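303aa long hypothetical esterase (Sulfolobus tokodaii, PDB 3AIN) probably hydrolyses carboxylic ester bonds, as a thermostable carboxylesterase of the hormone-sensitive-lipase-like group with an alpha/beta hydrolase fold. Local coordinates at residues 58-70 with 76-88. The protein carries 1 engineered substitution. Sequence-based numbering, arbitrary orientation.
Sequences PREEVGKIEDITI and NIKARVYYPKTQG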
loop_
_atom_site.group_PDB
_atom_site.type_symbol
_atom_site.label_atom_id
_atom_site.label_comp_id
_atom_site.label_asym_id
_atom_site.label_seq_id
_atom_site.Cartn_x
_atom_site.Cartn_y
_atom_site.Cartn_z
ATOM N N PRO A 58 -17.710 -14.020 1.874
ATOM C CA PRO A 58 -18.090 -13.911 3.290
ATOM C C PRO A 58 -18.315 -12.502 3.715
ATOM O O PRO A 58 -17.625 -11.631 3.267
ATOM C CB PRO A 58 -16.907 -14.503 4.022
ATOM C CG PRO A 58 -16.304 -15.414 3.051
ATOM C CD PRO A 58 -16.441 -14.733 1.715
ATOM N N ARG A 59 -19.327 -12.309 4.535
ATOM C CA ARG A 59 -19.641 -10.993 5.093
ATOM C C ARG A 59 -19.117 -10.929 6.520
ATOM O O ARG A 59 -19.609 -11.657 7.385
ATOM C CB ARG A 59 -21.162 -10.755 5.078
ATOM C CG ARG A 59 -21.717 -10.456 3.680
ATOM C CD ARG A 59 -23.233 -10.562 3.611
ATOM N NE ARG A 59 -23.789 -9.902 2.422
ATOM C CZ ARG A 59 -23.762 -10.416 1.193
ATOM N NH1 ARG A 59 -23.140 -11.562 0.971
ATOM N NH2 ARG A 59 -24.189 -9.695 0.165
ATOM N N GLU A 60 -18.041 -10.168 6.729
ATOM C CA GLU A 60 -17.484 -9.951 8.071
ATOM C C GLU A 60 -18.541 -9.381 8.989
ATOM O O GLU A 60 -19.237 -8.424 8.633
ATOM C CB GLU A 60 -16.271 -9.006 8.010
ATOM C CG GLU A 60 -15.078 -9.612 7.294
ATOM C CD GLU A 60 -13.872 -8.702 7.240
ATOM O OE1 GLU A 60 -13.826 -7.678 7.964
ATOM O OE2 GLU A 60 -12.866 -9.139 6.652
ATOM N N GLU A 61 -18.547 -9.848 10.242
ATOM C CA GLU A 61 -19.343 -9.210 11.267
ATOM C C GLU A 61 -18.846 -7.782 11.490
ATOM O O GLU A 61 -17.647 -7.535 11.588
ATOM C CB GLU A 61 -19.217 -9.997 12.587
ATOM C CG GLU A 61 -20.373 -9.795 13.542
ATOM C CD GLU A 61 -20.365 -10.803 14.683
ATOM O OE1 GLU A 61 -20.281 -12.021 14.410
ATOM O OE2 GLU A 61 -20.360 -10.369 15.855
ATOM N N VAL A 62 -19.783 -6.854 11.659
ATOM C CA VAL A 62 -19.414 -5.515 12.099
ATOM C C VAL A 62 -20.157 -5.192 13.394
ATOM O O VAL A 62 -20.693 -6.102 14.039
ATOM C CB VAL A 62 -19.690 -4.442 11.002
ATOM C CG1 VAL A 62 -18.789 -4.700 9.772
ATOM C CG2 VAL A 62 -21.161 -4.442 10.591
ATOM N N GLY A 63 -20.090 -3.936 13.827
ATOM C CA GLY A 63 -20.735 -3.514 15.077
ATOM C C GLY A 63 -22.252 -3.498 15.045
ATOM O O GLY A 63 -22.904 -3.960 15.983
ATOM N N LYS A 64 -22.815 -2.863 14.018
ATOM C CA LYS A 64 -24.258 -2.613 13.907
ATOM C C LYS A 64 -24.466 -2.121 12.479
ATOM O O LYS A 64 -23.538 -1.572 11.909
ATOM C CB LYS A 64 -24.675 -1.498 14.866
ATOM C CG LYS A 64 -26.087 -0.989 14.676
ATOM C CD LYS A 64 -26.495 -0.097 15.850
ATOM C CE LYS A 64 -26.951 1.281 15.386
ATOM N NZ LYS A 64 -28.413 1.337 15.087
ATOM N N ILE A 65 -25.538 -2.579 11.843
ATOM C CA ILE A 65 -25.948 -2.063 10.536
ATOM C C ILE A 65 -27.337 -1.437 10.596
ATOM O O ILE A 65 -28.276 -2.024 11.154
ATOM C CB ILE A 65 -25.927 -3.182 9.476
ATOM C CG1 ILE A 65 -24.519 -3.778 9.380
ATOM C CG2 ILE A 65 -26.367 -2.638 8.105
ATOM C CD1 ILE A 65 -24.443 -5.098 8.611
ATOM N N GLU A 66 -27.498 -0.327 9.882
ATOM C CA GLU A 66 -28.799 0.328 9.745
ATOM C C GLU A 66 -29.016 0.706 8.279
ATOM O O GLU A 66 -28.155 1.345 7.681
ATOM C CB GLU A 66 -28.785 1.612 10.584
ATOM C CG GLU A 66 -30.079 1.928 11.259
ATOM C CD GLU A 66 -29.963 3.156 12.123
ATOM O OE1 GLU A 66 -28.829 3.447 12.586
ATOM O OE2 GLU A 66 -30.960 3.911 12.195
ATOM N N ASP A 67 -30.218 0.474 7.761
ATOM C CA ASP A 67 -30.584 1.009 6.453
ATOM C C ASP A 67 -31.340 2.321 6.633
ATOM O O ASP A 67 -32.242 2.415 7.467
ATOM C CB ASP A 67 -31.430 0.010 5.672
ATOM C CG ASP A 67 -30.589 -1.081 5.024
ATOM O OD1 ASP A 67 -29.359 -0.925 5.030
ATOM O OD2 ASP A 67 -31.146 -1.962 4.341
ATOM N N ILE A 68 -30.887 3.366 5.949
ATOM C CA ILE A 68 -31.508 4.686 6.096
ATOM C C ILE A 68 -31.940 5.226 4.728
ATOM O O ILE A 68 -31.623 4.648 3.685
ATOM C CB ILE A 68 -30.564 5.729 6.748
ATOM C CG1 ILE A 68 -29.376 6.018 5.835
ATOM C CG2 ILE A 68 -30.135 5.305 8.159
ATOM C CD1 ILE A 68 -28.496 7.186 6.296
ATOM N N THR A 69 -32.802 6.235 4.757
ATOM C CA THR A 69 -33.175 6.960 3.538
ATOM C C THR A 69 -32.739 8.418 3.651
ATOM O O THR A 69 -33.030 9.109 4.653
ATOM C CB THR A 69 -34.709 6.923 3.316
ATOM O OG1 THR A 69 -35.137 5.558 3.160
ATOM C CG2 THR A 69 -35.077 7.689 2.056
ATOM N N ILE A 70 -31.943 8.855 2.680
ATOM C CA ILE A 70 -31.433 10.216 2.665
ATOM C C ILE A 70 -32.266 11.054 1.697
ATOM O O ILE A 70 -32.572 10.611 0.587
ATOM C CB ILE A 70 -29.946 10.252 2.201
ATOM C CG1 ILE A 70 -29.050 9.586 3.252
ATOM C CG2 ILE A 70 -29.491 11.699 1.944
ATOM C CD1 ILE A 70 -27.598 9.425 2.769
ATOM N N ASN A 76 -35.283 10.114 -3.112
ATOM C CA ASN A 76 -34.911 9.634 -1.795
ATOM C C ASN A 76 -33.860 8.541 -1.996
ATOM O O ASN A 76 -34.068 7.609 -2.762
ATOM C CB ASN A 76 -36.141 9.051 -1.078
ATOM C CG ASN A 76 -37.106 10.129 -0.613
ATOM O OD1 ASN A 76 -36.691 11.202 -0.183
ATOM N ND2 ASN A 76 -38.395 9.818 -0.634
ATOM N N ILE A 77 -32.715 8.708 -1.350
ATOM C CA ILE A 77 -31.524 7.907 -1.669
ATOM C C ILE A 77 -31.344 6.887 -0.548
ATOM O O ILE A 77 -31.076 7.256 0.587
ATOM C CB ILE A 77 -30.295 8.819 -1.707
ATOM C CG1 ILE A 77 -30.503 9.910 -2.763
ATOM C CG2 ILE A 77 -28.999 8.015 -1.964
ATOM C CD1 ILE A 77 -29.626 11.114 -2.527
ATOM N N LYS A 78 -31.458 5.609 -0.877
ATOM C CA LYS A 78 -31.189 4.560 0.123
ATOM C C LYS A 78 -29.699 4.571 0.487
ATOM O O LYS A 78 -28.839 4.746 -0.378
ATOM C CB LYS A 78 -31.583 3.189 -0.414
ATOM C CG LYS A 78 -31.554 2.095 0.661
ATOM C CD LYS A 78 -32.130 0.767 0.155
ATOM C CE LYS A 78 -31.642 -0.381 1.033
ATOM N NZ LYS A 78 -32.619 -1.494 1.103
ATOM N N ALA A 79 -29.381 4.335 1.749
ATOM C CA ALA A 79 -27.988 4.116 2.120
ATOM C C ALA A 79 -27.894 3.123 3.256
ATOM O O ALA A 79 -28.856 2.932 4.015
ATOM C CB ALA A 79 -27.322 5.425 2.519
ATOM N N ARG A 80 -26.784 2.395 3.296
ATOM C CA ARG A 80 -26.584 1.430 4.370
ATOM C C ARG A 80 -25.438 1.879 5.257
ATOM O O ARG A 80 -24.352 2.259 4.775
ATOM C CB ARG A 80 -26.330 0.018 3.837
ATOM C CG ARG A 80 -26.131 -1.003 4.973
ATOM C CD ARG A 80 -26.225 -2.442 4.524
ATOM N NE ARG A 80 -27.605 -2.766 4.147
ATOM C CZ ARG A 80 -27.954 -3.718 3.290
ATOM N NH1 ARG A 80 -27.033 -4.537 2.780
ATOM N NH2 ARG A 80 -29.223 -3.809 2.897
ATOM N N VAL A 81 -25.722 1.985 6.552
ATOM C CA VAL A 81 -24.759 2.518 7.496
ATOM C C VAL A 81 -24.135 1.363 8.273
ATOM O O VAL A 81 -24.847 0.541 8.858
ATOM C CB VAL A 81 -25.453 3.446 8.513
ATOM C CG1 VAL A 81 -24.431 4.009 9.510
ATOM C CG2 VAL A 81 -26.222 4.561 7.781
ATOM N N TYR A 82 -22.814 1.245 8.196
ATOM C CA TYR A 82 -22.081 0.167 8.912
ATOM C C TYR A 82 -21.288 0.826 10.045
ATOM O O TYR A 82 -20.423 1.677 9.820
ATOM C CB TYR A 82 -21.090 -0.570 7.979
ATOM C CG TYR A 82 -21.697 -1.159 6.716
ATOM C CD1 TYR A 82 -22.009 -2.521 6.632
ATOM C CD2 TYR A 82 -21.945 -0.356 5.593
ATOM C CE1 TYR A 82 -22.554 -3.073 5.460
ATOM C CE2 TYR A 82 -22.376 -0.922 4.400
ATOM C CZ TYR A 82 -22.736 -2.259 4.357
ATOM O OH TYR A 82 -23.213 -2.793 3.197
ATOM N N TYR A 83 -21.508 0.344 11.266
ATOM C CA TYR A 83 -20.693 0.768 12.406
ATOM C C TYR A 83 -19.623 -0.276 12.710
ATOM O O TYR A 83 -19.877 -1.473 12.627
ATOM C CB TYR A 83 -21.583 0.898 13.655
ATOM C CG TYR A 83 -22.547 2.051 13.592
ATOM C CD1 TYR A 83 -22.215 3.271 14.153
ATOM C CD2 TYR A 83 -23.802 1.903 13.032
ATOM C CE1 TYR A 83 -23.096 4.336 14.122
ATOM C CE2 TYR A 83 -24.704 2.963 13.018
ATOM C CZ TYR A 83 -24.336 4.170 13.561
ATOM O OH TYR A 83 -25.214 5.233 13.536
ATOM N N PRO A 84 -18.441 0.174 13.121
ATOM C CA PRO A 84 -17.401 -0.785 13.470
ATOM C C PRO A 84 -17.653 -1.340 14.864
ATOM O O PRO A 84 -18.606 -0.924 15.535
ATOM C CB PRO A 84 -16.138 0.070 13.485
ATOM C CG PRO A 84 -16.612 1.412 13.878
ATOM C CD PRO A 84 -17.975 1.565 13.242
ATOM N N LYS A 85 -16.787 -2.259 15.286
ATOM C CA LYS A 85 -16.949 -2.951 16.556
ATOM C C LYS A 85 -16.390 -2.110 17.702
ATOM O O LYS A 85 -16.549 -2.470 18.863
ATOM C CB LYS A 85 -16.244 -4.321 16.518
ATOM C CG LYS A 85 -16.623 -5.236 15.371
ATOM C CD LYS A 85 -15.356 -5.886 14.782
ATOM C CE LYS A 85 -15.603 -7.288 14.244
ATOM N NZ LYS A 85 -16.070 -8.208 15.314
ATOM N N THR A 86 -15.606 -1.089 17.367
ATOM C CA THR A 86 -14.978 -0.231 18.356
ATOM C C THR A 86 -15.980 0.777 18.896
ATOM O O THR A 86 -17.040 1.004 18.296
ATOM C CB THR A 86 -13.793 0.541 17.760
ATOM O OG1 THR A 86 -14.232 1.311 16.628
ATOM C CG2 THR A 86 -12.683 -0.431 17.330
ATOM N N GLN A 87 -15.592 1.481 19.954
ATOM C CA GLN A 87 -16.458 2.521 20.484
ATOM C C GLN A 87 -16.135 3.890 19.860
ATOM O O GLN A 87 -15.018 4.115 19.387
ATOM C CB GLN A 87 -16.402 2.529 22.014
ATOM C CG GLN A 87 -16.075 3.872 22.640
ATOM C CD GLN A 87 -16.192 3.841 24.154
ATOM O OE1 GLN A 87 -16.938 3.031 24.710
ATOM N NE2 GLN A 87 -15.352 4.623 24.828
ATOM N N GLY A 88 -17.169 4.705 19.659
ATOM C CA GLY A 88 -16.995 6.026 19.051
ATOM C C GLY A 88 -16.420 7.017 20.044
ATOM O O GLY A 88 -16.121 6.633 21.176
#
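Strands 64-70 and 76-83 form an antiparallel beta hairpin, their axes at 154°, in which Ile70 and Ile77 make the hydrogen-bonded pair nearest the turn: Ile77 N donates to Ile70 O at 2.7 Å and Ile70 N returns a bond to Ile77 O. Reciprocal backbone bonds recur at Ile68 with Ala79 and at Glu66 with Val81. Farther along, Gly63 N to Tyr83 O (2.7 Å) and Tyr83 N to Lys64 O place two residues against one, a classic beta bulge. On the face carrying Ile65, Asp67 and Thr69, Arg80 holds Asp67 side-on: NE meets OD1 of Asp67 at 2.7 Å and NH2 meets OD2 at 3.0 Å. Both oxygens use syn lone pairs, and the carboxylate and guanidinium planes lie only 12° apart. The Arg80 chain leaves with CG anti to the backbone N, then bends at chi3 (-69°), which turns NE and NH2 onto the carboxylate. Lys78 NZ joins more distantly, 3.6 Å from Asp67 OD2, while Glu107 and Asp110 give the guanidinium further acidic partners. Arg80 CG also lies over one face of the Tyr82 ring, offset toward its rim; the Tyr82 hydroxyl bonds to Asp110. On the face of Ile68, Ile70, Ala79 and Val81 the contacts are apolar: Ile68 CD1 reaches Val81 CG2 at 3.8 Å and Ile70 CD1 reaches Ala79 CB at 4.0 Å. Trp150 of helix 139-153 packs on both Ile68 and Ile70. Strand 76-83 pairs on with strand 123-127, and strand 64-71 is outermost in the sheet within this chain, matching the N-terminal antiparallel hairpin of the alpha/beta hydrolase fold.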